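Local structure of manganese-containing pseudocatalase (Thermus thermophilus, 2V8T) at residues Ile10-Pro15 with Val77-Asn82; Ala23-Ala28 with Glu167-Pro172; Val173-Ile178 with Lys217-Lys222. The protein probably breaks down hydrogen peroxide into water and oxygen at a two-manganese centre. All coordinates share one frame; numbering follows the deposited sequence. Where two conformers were deposited one is given.

Contact 1: Ile10-Pro15 with Val77-Asn82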
loop_
_atom_site.group_PDB
_atom_site.type_symbol
_atom_site.label_atom_id
_atom_site.label_comp_id
_atom_site.label_asym_id
_atom_site.label_seq_id
_atom_site.Cartn_x
_atom_site.Cartn_y
_atom_site.Cartn_z
ATOM N N ILE A 10 31.919 0.925 -11.575
ATOM C CA ILE A 10 32.882 -0.112 -11.953
ATOM C C ILE A 10 32.395 -0.721 -13.257
ATOM O O ILE A 10 31.204 -0.682 -13.563
ATOM C CB ILE A 10 33.042 -1.248 -10.920
ATOM C CG1 ILE A 10 31.730 -1.912 -10.573
ATOM C CG2 ILE A 10 33.826 -0.781 -9.690
ATOM C CD1 ILE A 10 31.829 -3.231 -9.902
ATOM N N GLU A 11 33.308 -1.363 -13.962
ATOM C CA GLU A 11 32.911 -2.217 -15.061
ATOM C C GLU A 11 32.242 -3.485 -14.510
ATOM O O GLU A 11 32.571 -3.952 -13.417
ATOM C CB GLU A 11 33.915 -2.540 -16.099
ATOM C CG GLU A 11 34.774 -3.664 -15.693
ATOM C CD GLU A 11 35.911 -3.368 -14.835
ATOM O OE1 GLU A 11 35.916 -2.259 -14.268
ATOM O OE2 GLU A 11 36.858 -4.180 -14.728
ATOM N N LEU A 12 31.327 -4.044 -15.294
ATOM C CA LEU A 12 30.673 -5.305 -14.968
ATOM C C LEU A 12 30.977 -6.350 -16.035
ATOM O O LEU A 12 31.084 -6.033 -17.216
ATOM C CB LEU A 12 29.171 -5.111 -14.888
ATOM C CG LEU A 12 28.668 -4.239 -13.738
ATOM C CD1 LEU A 12 27.158 -4.029 -13.888
ATOM C CD2 LEU A 12 29.015 -4.846 -12.403
ATOM N N PRO A 13 31.101 -7.634 -15.639
ATOM C CA PRO A 13 31.247 -8.718 -16.611
ATOM C C PRO A 13 29.916 -9.075 -17.273
ATOM O O PRO A 13 28.849 -8.622 -16.833
ATOM C CB PRO A 13 31.783 -9.879 -15.774
ATOM C CG PRO A 13 31.100 -9.656 -14.440
ATOM C CD PRO A 13 31.088 -8.133 -14.259
ATOM N N MET A 14 29.972 -9.927 -18.285
ATOM C CA MET A 14 28.786 -10.333 -19.041
ATOM C C MET A 14 28.294 -11.688 -18.640
ATOM O O MET A 14 29.064 -12.622 -18.728
ATOM C CB MET A 14 29.272 -10.393 -20.478
ATOM C CG MET A 14 28.181 -10.629 -21.456
ATOM S SD MET A 14 26.873 -9.354 -21.297
ATOM C CE MET A 14 26.340 -9.289 -19.594
ATOM N N PRO A 15 27.006 -11.847 -18.203
ATOM C CA PRO A 15 26.561 -13.202 -17.894
ATOM C C PRO A 15 26.574 -14.114 -19.067
ATOM O O PRO A 15 26.380 -13.682 -20.201
ATOM C CB PRO A 15 25.101 -12.955 -17.414
ATOM C CG PRO A 15 25.126 -11.538 -16.905
ATOM C CD PRO A 15 26.048 -10.822 -17.829
ATOM N N VAL A 77 23.293 -1.141 -9.597
ATOM C CA VAL A 77 22.439 -2.292 -9.300
ATOM C C VAL A 77 21.452 -2.527 -10.451
ATOM O O VAL A 77 21.242 -3.694 -10.841
ATOM C CB VAL A 77 21.735 -2.128 -7.943
ATOM C CG1 VAL A 77 20.875 -3.373 -7.679
ATOM C CG2 VAL A 77 22.772 -1.977 -6.822
ATOM N N ALA A 78 20.865 -1.464 -11.019
ATOM C CA ALA A 78 19.998 -1.644 -12.155
ATOM C C ALA A 78 20.749 -2.331 -13.310
ATOM O O ALA A 78 20.195 -3.195 -13.990
ATOM C CB ALA A 78 19.397 -0.325 -12.592
ATOM N N ALA A 79 21.999 -1.915 -13.557
ATOM C CA ALA A 79 22.798 -2.528 -14.628
ATOM C C ALA A 79 23.026 -4.006 -14.386
ATOM O O ALA A 79 23.068 -4.803 -15.336
ATOM C CB ALA A 79 24.125 -1.793 -14.799
ATOM N N THR A 80 23.211 -4.390 -13.121
ATOM C CA THR A 80 23.397 -5.774 -12.762
ATOM C C THR A 80 22.127 -6.593 -13.069
ATOM O O THR A 80 22.179 -7.659 -13.673
ATOM C CB THR A 80 23.770 -5.876 -11.266
ATOM O OG1 THR A 80 24.967 -5.136 -11.017
ATOM C CG2 THR A 80 23.977 -7.295 -10.836
ATOM N N ILE A 81 20.985 -6.074 -12.615
ATOM C CA ILE A 81 19.700 -6.702 -12.917
ATOM C C ILE A 81 19.482 -6.806 -14.411
ATOM O O ILE A 81 19.088 -7.864 -14.928
ATOM C CB ILE A 81 18.570 -5.926 -12.196
ATOM C CG1 ILE A 81 18.705 -6.108 -10.692
ATOM C CG2 ILE A 81 17.213 -6.331 -12.718
ATOM C CD1 ILE A 81 17.963 -5.064 -9.882
ATOM N N ASN A 82 19.737 -5.722 -15.133
ATOM C CA ASN A 82 19.538 -5.727 -16.570
ATOM C C ASN A 82 20.440 -6.757 -17.250
ATOM O O ASN A 82 20.046 -7.394 -18.231
ATOM C CB ASN A 82 19.725 -4.345 -17.148
ATOM C CG ASN A 82 18.601 -3.415 -16.748
ATOM O OD1 ASN A 82 17.492 -3.865 -16.467
ATOM N ND2 ASN A 82 18.886 -2.091 -16.751
#
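Leu12 reaches Ala79 and Thr80 with its CG beside its own backbone N (chi1 -67°) and an extended second torsion (chi2 174°), which carries the methyl CD1 onto helix 57-85. In Thr80 the hydroxyl takes the position anti to the carbonyl carbon (chi1 -59°), which leaves OG1, not the methyl CG2, against Leu12. The leucine touches with a single branch. CD1 lies 3.9 Å from CB of Ala79 and 3.8 Å from OG1 of Thr80, and the side chains of Leu12 and Thr80 meet at about a right angle. The pairing with OG1 is a van der Waals contact: this hydroxyl is hydrogen-bonded to the carbonyl O of Leu76, one turn earlier in the same helix, which satisfies it in buried surroundings. Leu76 also packs against Leu12, and Met177 of helix 172-200 packs against Thr80. Irregular chain between strand 7-8 and helix 20-26 is thereby laid over a helix that supplies Glu70 and His73 to the manganese centre; a bound manganese ion lies about 12 Å from the Thr80 side chain. Residues 10-15 pack along helices 57-85 and 172-200 of the four-helix bundle characteristic of the ferritin-like proteins.

Contact 2: Ala23-Ala28 with Glu167-Pro172. With SO4 (sulfate ion), chain H.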
loop_
_atom_site.group_PDB
_atom_site.type_symbol
_atom_site.label_atom_id
_atom_site.label_comp_id
_atom_site.label_asym_id
_atom_site.label_seq_id
_atom_site.Cartn_x
_atom_site.Cartn_y
_atom_site.Cartn_z
ATOM N N ALA A 23 18.124 -12.113 -10.872
ATOM C CA ALA A 23 17.679 -10.727 -11.001
ATOM C C ALA A 23 16.652 -10.376 -9.913
ATOM O O ALA A 23 16.664 -9.289 -9.344
ATOM C CB ALA A 23 17.105 -10.490 -12.382
ATOM N N ALA A 24 15.701 -11.302 -9.671
ATOM C CA ALA A 24 14.653 -11.066 -8.673
ATOM C C ALA A 24 15.233 -10.894 -7.292
ATOM O O ALA A 24 14.722 -10.093 -6.504
ATOM C CB ALA A 24 13.639 -12.212 -8.703
ATOM N N ALA A 25 16.303 -11.647 -6.950
ATOM C CA ALA A 25 16.931 -11.508 -5.646
ATOM C C ALA A 25 17.689 -10.156 -5.547
ATOM O O ALA A 25 17.613 -9.450 -4.554
ATOM C CB ALA A 25 17.892 -12.676 -5.393
ATOM N N VAL A 26 18.430 -9.840 -6.622
ATOM C CA VAL A 26 19.188 -8.594 -6.653
ATOM C C VAL A 26 18.269 -7.370 -6.558
ATOM O O VAL A 26 18.674 -6.324 -6.050
ATOM C CB VAL A 26 20.146 -8.553 -7.876
ATOM C CG1 VAL A 26 20.841 -7.198 -7.977
ATOM C CG2 VAL A 26 21.184 -9.673 -7.747
ATOM N N GLN A 27 16.999 -7.506 -6.992
ATOM C CA GLN A 27 16.048 -6.422 -6.779
ATOM C C GLN A 27 15.973 -5.965 -5.328
ATOM O O GLN A 27 15.694 -4.790 -5.088
ATOM C CB GLN A 27 14.651 -6.801 -7.283
ATOM C CG GLN A 27 14.466 -6.759 -8.789
ATOM C CD GLN A 27 14.329 -5.404 -9.449
ATOM O OE1 GLN A 27 14.274 -5.334 -10.699
ATOM N NE2 GLN A 27 14.256 -4.318 -8.695
ATOM N N ALA A 28 16.158 -6.863 -4.347
ATOM C CA ALA A 28 16.147 -6.397 -2.962
ATOM C C ALA A 28 17.131 -5.260 -2.723
ATOM O O ALA A 28 16.908 -4.388 -1.881
ATOM C CB ALA A 28 16.489 -7.539 -1.989
ATOM N N GLU A 167 25.205 -14.549 -1.073
ATOM C CA GLU A 167 25.175 -15.955 -0.736
ATOM C C GLU A 167 24.120 -16.765 -1.491
ATOM O O GLU A 167 24.124 -18.004 -1.409
ATOM C CB GLU A 167 24.991 -16.118 0.768
ATOM C CG GLU A 167 26.214 -15.632 1.555
ATOM C CD GLU A 167 26.003 -15.853 3.011
ATOM O OE1 GLU A 167 24.940 -15.270 3.475
ATOM O OE2 GLU A 167 26.751 -16.511 3.721
ATOM N N MET A 168 23.218 -16.076 -2.220
ATOM C CA MET A 168 22.202 -16.707 -3.037
ATOM C C MET A 168 22.610 -16.821 -4.509
ATOM O O MET A 168 22.012 -17.627 -5.217
ATOM C CB MET A 168 20.868 -15.901 -2.922
ATOM C CG MET A 168 20.296 -15.868 -1.523
ATOM S SD MET A 168 18.980 -14.596 -1.282
ATOM C CE MET A 168 17.674 -15.207 -2.429
ATOM N N THR A 169 23.484 -15.943 -4.977
ATOM C CA THR A 169 23.697 -15.730 -6.406
ATOM C C THR A 169 25.165 -16.021 -6.696
ATOM O O THR A 169 26.018 -15.329 -6.194
ATOM C CB THR A 169 23.298 -14.267 -6.869
ATOM O OG1 THR A 169 24.026 -13.302 -6.123
ATOM C CG2 THR A 169 21.752 -14.054 -6.720
ATOM N N ASP A 170 25.453 -16.936 -7.615
ATOM C CA ASP A 170 26.778 -17.227 -8.036
ATOM C C ASP A 170 27.213 -16.484 -9.306
ATOM O O ASP A 170 28.343 -16.638 -9.737
ATOM C CB ASP A 170 27.006 -18.744 -8.172
ATOM C CG ASP A 170 26.194 -19.402 -9.231
ATOM O OD1 ASP A 170 25.426 -18.740 -9.991
ATOM O OD2 ASP A 170 26.246 -20.665 -9.338
ATOM N N ASN A 171 26.370 -15.647 -9.835
ATOM C CA ASN A 171 26.639 -14.996 -11.081
ATOM C C ASN A 171 27.747 -13.954 -10.894
ATOM O O ASN A 171 27.611 -13.066 -10.053
ATOM C CB ASN A 171 25.376 -14.245 -11.573
ATOM C CG ASN A 171 24.159 -15.072 -11.542
ATOM O OD1 ASN A 171 23.587 -15.226 -10.432
ATOM N ND2 ASN A 171 23.744 -15.624 -12.650
ATOM N N PRO A 172 28.809 -13.995 -11.709
ATOM C CA PRO A 172 29.875 -12.973 -11.537
ATOM C C PRO A 172 29.396 -11.556 -11.587
ATOM O O PRO A 172 29.948 -10.693 -10.892
ATOM C CB PRO A 172 30.867 -13.325 -12.664
ATOM C CG PRO A 172 30.720 -14.841 -12.776
ATOM C CD PRO A 172 29.233 -15.083 -12.632
HETATM S S SO4 H . 26.503 -16.398 -15.240
HETATM O O1 SO4 H . 25.541 -17.182 -16.032
HETATM O O2 SO4 H . 27.608 -16.012 -16.104
HETATM O O3 SO4 H . 25.844 -15.191 -14.738
HETATM O O4 SO4 H . 26.988 -17.196 -14.120
#
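Ala25 meets Met168 and Thr169 where helix 20-26 packs against the turn joining two helices of the ferritin-like bundle, 144-166 and 172-200. The first shell is apolar and small. In the conformer described here, one of two modelled for Met168, its methyl CE lies 3.9 Å from CB of Ala25; the bend at chi3 (64°) turns that methyl toward the alanine. Beside it, CG2 of Thr169 comes within 4.3 Å of the same CB, so two methyl groups from successive residues converge on one alanine. Ala22 of the same helix also packs on Thr169, and the CA atoms of Ala25 and Met168 are 7.8 Å apart.

A second shell fixes these groups. OG1 of Thr169 is hydrogen-bonded to the carbonyl O of Val165 in the preceding helix, which holds the rotation that directs CG2 at Ala25. Met168 is also packed against Ile117 of the third subunit, a residue that touches Ala28 as well, so the junction adjoins a subunit interface. Farther along the turn, Asn171 occupies the N-cap position of helix 172-200 without making a side-chain capping bond. Its amide nitrogen ND2 is instead hydrogen-bonded to OD2 of Asp19, just ahead of helix 20-26, and to a sulfate ion probably derived from the crystallisation liquor. Lys16 N holds the same ion; Asn171 ND2 reaches sulfate O3 at 3.0 Å with an N-H...O angle of 158°, and Pro172 CD lies 3.4 Å from sulfate O4.

Contact 3: Val173-Ile178 with Lys217-Lys222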
loop_
_atom_site.group_PDB
_atom_site.type_symbol
_atom_site.label_atom_id
_atom_site.label_comp_id
_atom_site.label_asym_id
_atom_site.label_seq_id
_atom_site.Cartn_x
_atom_site.Cartn_y
_atom_site.Cartn_z
ATOM N N VAL A 173 28.392 -11.223 -12.421
ATOM C CA VAL A 173 27.962 -9.833 -12.483
ATOM C C VAL A 173 27.449 -9.371 -11.105
ATOM O O VAL A 173 27.708 -8.249 -10.664
ATOM C CB VAL A 173 26.967 -9.584 -13.614
ATOM C CG1 VAL A 173 25.607 -10.251 -13.391
ATOM C CG2 VAL A 173 26.818 -8.112 -13.888
ATOM N N ALA A 174 26.687 -10.246 -10.449
ATOM C CA ALA A 174 26.174 -9.927 -9.123
ATOM C C ALA A 174 27.273 -9.907 -8.086
ATOM O O ALA A 174 27.300 -9.040 -7.213
ATOM C CB ALA A 174 25.081 -10.936 -8.724
ATOM N N ARG A 175 28.197 -10.875 -8.160
ATOM C CA ARG A 175 29.278 -10.933 -7.161
ATOM C C ARG A 175 30.200 -9.718 -7.258
ATOM O O ARG A 175 30.668 -9.232 -6.237
ATOM C CB ARG A 175 30.141 -12.199 -7.432
ATOM C CG ARG A 175 29.429 -13.553 -7.109
ATOM C CD ARG A 175 30.204 -14.784 -7.321
ATOM N NE ARG A 175 31.413 -14.964 -6.561
ATOM C CZ ARG A 175 31.729 -15.810 -5.577
ATOM N NH1 ARG A 175 30.908 -16.556 -4.892
ATOM N NH2 ARG A 175 33.029 -15.825 -5.303
ATOM N N GLU A 176 30.464 -9.265 -8.471
ATOM C CA GLU A 176 31.315 -8.074 -8.657
ATOM C C GLU A 176 30.647 -6.816 -8.111
ATOM O O GLU A 176 31.229 -6.045 -7.359
ATOM C CB GLU A 176 31.778 -7.821 -10.093
ATOM C CG GLU A 176 32.769 -8.851 -10.561
ATOM C CD GLU A 176 34.113 -8.884 -9.854
ATOM O OE1 GLU A 176 34.438 -7.943 -9.093
ATOM O OE2 GLU A 176 34.813 -9.906 -10.062
ATOM N N MET A 177 29.380 -6.614 -8.499
ATOM C CA MET A 177 28.644 -5.470 -7.997
ATOM C C MET A 177 28.584 -5.503 -6.480
ATOM O O MET A 177 28.782 -4.472 -5.805
ATOM C CB MET A 177 27.256 -5.410 -8.634
ATOM C CG MET A 177 26.358 -4.329 -8.057
ATOM S SD MET A 177 25.469 -4.762 -6.550
ATOM C CE MET A 177 24.276 -5.942 -7.227
ATOM N N ILE A 178 28.243 -6.665 -5.913
ATOM C CA ILE A 178 28.047 -6.728 -4.473
ATOM C C ILE A 178 29.373 -6.542 -3.761
ATOM O O ILE A 178 29.473 -5.844 -2.760
ATOM C CB ILE A 178 27.322 -8.000 -4.043
ATOM C CG1 ILE A 178 25.892 -8.001 -4.556
ATOM C CG2 ILE A 178 27.430 -8.139 -2.520
ATOM C CD1 ILE A 178 25.177 -9.333 -4.446
ATOM N N LYS A 217 36.417 -11.738 3.694
ATOM C CA LYS A 217 35.922 -13.088 3.449
ATOM C C LYS A 217 35.104 -13.200 2.170
ATOM O O LYS A 217 34.705 -14.312 1.784
ATOM C CB LYS A 217 35.060 -13.548 4.625
ATOM C CG LYS A 217 35.809 -13.586 5.921
ATOM C CD LYS A 217 37.106 -14.383 5.890
ATOM C CE LYS A 217 37.980 -14.152 7.153
ATOM N NZ LYS A 217 39.313 -14.833 7.044
ATOM N N ILE A 218 34.862 -12.078 1.500
ATOM C CA ILE A 218 34.106 -12.063 0.271
ATOM C C ILE A 218 35.157 -11.752 -0.834
ATOM O O ILE A 218 35.686 -10.650 -0.868
ATOM C CB ILE A 218 33.043 -10.954 0.312
ATOM C CG1 ILE A 218 32.102 -11.131 1.528
ATOM C CG2 ILE A 218 32.299 -10.925 -1.031
ATOM C CD1 ILE A 218 31.379 -12.482 1.577
ATOM N N PRO A 219 35.482 -12.717 -1.698
ATOM C CA PRO A 219 36.654 -12.528 -2.580
ATOM C C PRO A 219 36.629 -11.243 -3.423
ATOM O O PRO A 219 37.652 -10.571 -3.560
ATOM C CB PRO A 219 36.653 -13.796 -3.426
ATOM C CG PRO A 219 35.954 -14.791 -2.656
ATOM C CD PRO A 219 34.992 -14.116 -1.741
ATOM N N GLU A 220 35.468 -10.882 -3.970
ATOM C CA GLU A 220 35.426 -9.685 -4.797
ATOM C C GLU A 220 35.646 -8.436 -3.964
ATOM O O GLU A 220 36.306 -7.471 -4.405
ATOM C CB GLU A 220 34.102 -9.636 -5.554
ATOM C CG GLU A 220 33.929 -10.726 -6.601
ATOM C CD GLU A 220 33.546 -12.075 -6.087
ATOM O OE1 GLU A 220 33.222 -12.231 -4.866
ATOM O OE2 GLU A 220 33.609 -13.039 -6.898
ATOM N N ALA A 221 35.084 -8.409 -2.732
ATOM C CA ALA A 221 35.318 -7.286 -1.862
ATOM C C ALA A 221 36.792 -7.190 -1.459
ATOM O O ALA A 221 37.350 -6.101 -1.412
ATOM C CB ALA A 221 34.459 -7.368 -0.596
ATOM N N LYS A 222 37.415 -8.347 -1.188
ATOM C CA LYS A 222 38.827 -8.365 -0.838
ATOM C C LYS A 222 39.647 -7.712 -1.975
ATOM O O LYS A 222 40.572 -6.946 -1.720
ATOM C CB LYS A 222 39.261 -9.785 -0.531
ATOM C CG LYS A 222 40.620 -9.859 0.116
ATOM C CD LYS A 222 41.718 -10.032 -0.794
ATOM C CE LYS A 222 43.039 -10.368 0.004
ATOM N NZ LYS A 222 43.992 -10.586 -1.097
#
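Arg175 and Glu220 form the close part of this contact, a salt bridge between helix 172-200 and the first turn of helix 219-226. In the arginine conformer described, one of two modelled, the guanidinium grips a single oxygen side-on with two nitrogens. NE reaches OE2 of Glu220 at 2.9 Å in a nearly straight bond (167°), meeting that oxygen from above the carboxylate plane. Arg175 NH2 adds a longer bond of 3.3 Å to the syn lone pair of Glu220 OE2. The two flat groups stand almost perpendicular, 86° apart. A fold at the second torsion (chi2 79°) turns the Glu220 carboxylate back toward the arginine, and CB of Glu220 lies 3.5 Å from O of Arg175. Its other carboxylate oxygen, OE1, is hydrogen-bonded to Tyr166 OH of helix 144-166, so both oxygens are engaged. The backbones are correspondingly near, with CA of Glu176 and CA of Glu220 5.9 Å apart.

Toward the surface the packing is slacker. In the Glu176 conformer described, one of two, Glu176 crosses Glu220 with OE2 3.7 Å from CG of Glu220, and the like-charged Glu176 OE2 and Glu220 OE2 stay 4.6 Å apart; a salt bridge from Glu176 OE1 to Lys223 probably eases their repulsion. On the exposed Pro219, CG approaches Arg175 NH2 obliquely at 4.1 Å, with no polar bond. The remaining guanidinium nitrogen, NH1, is hydrogen-bonded to the carbonyl O of Ala100 of the third subunit, which joins the pair to the interface. Arginine, glutamate and tyrosine thus clamp a short helix, begun by a proline after its N-cap Ile218, against two long helices of the ferritin-like four-helix bundle.

How the contacts relate
From the N terminus, residues 10-15 open contact 1 and residues 23-28 open contact 2 before either is closed. Contact 1 closes first, at residues 77-82 on helix 57-85, and contact 2 only at residues 167-172, so the two loops cross. Contact 3 follows in series: residues 173-178 continue directly from contact 2, and the loop ends at residues 217-222 after helix 172-200 has run its course. All three pack together. Val26 meets Val77 and Ile81, Met177 touches both Val26 and Thr80, and Thr169 rests on Ala174. The N-terminal segment, helix 20-26, bundle helices 57-85 and 172-200, and helix 219-226 are thus tied together, with the third subunit bordering contacts 2 and 3.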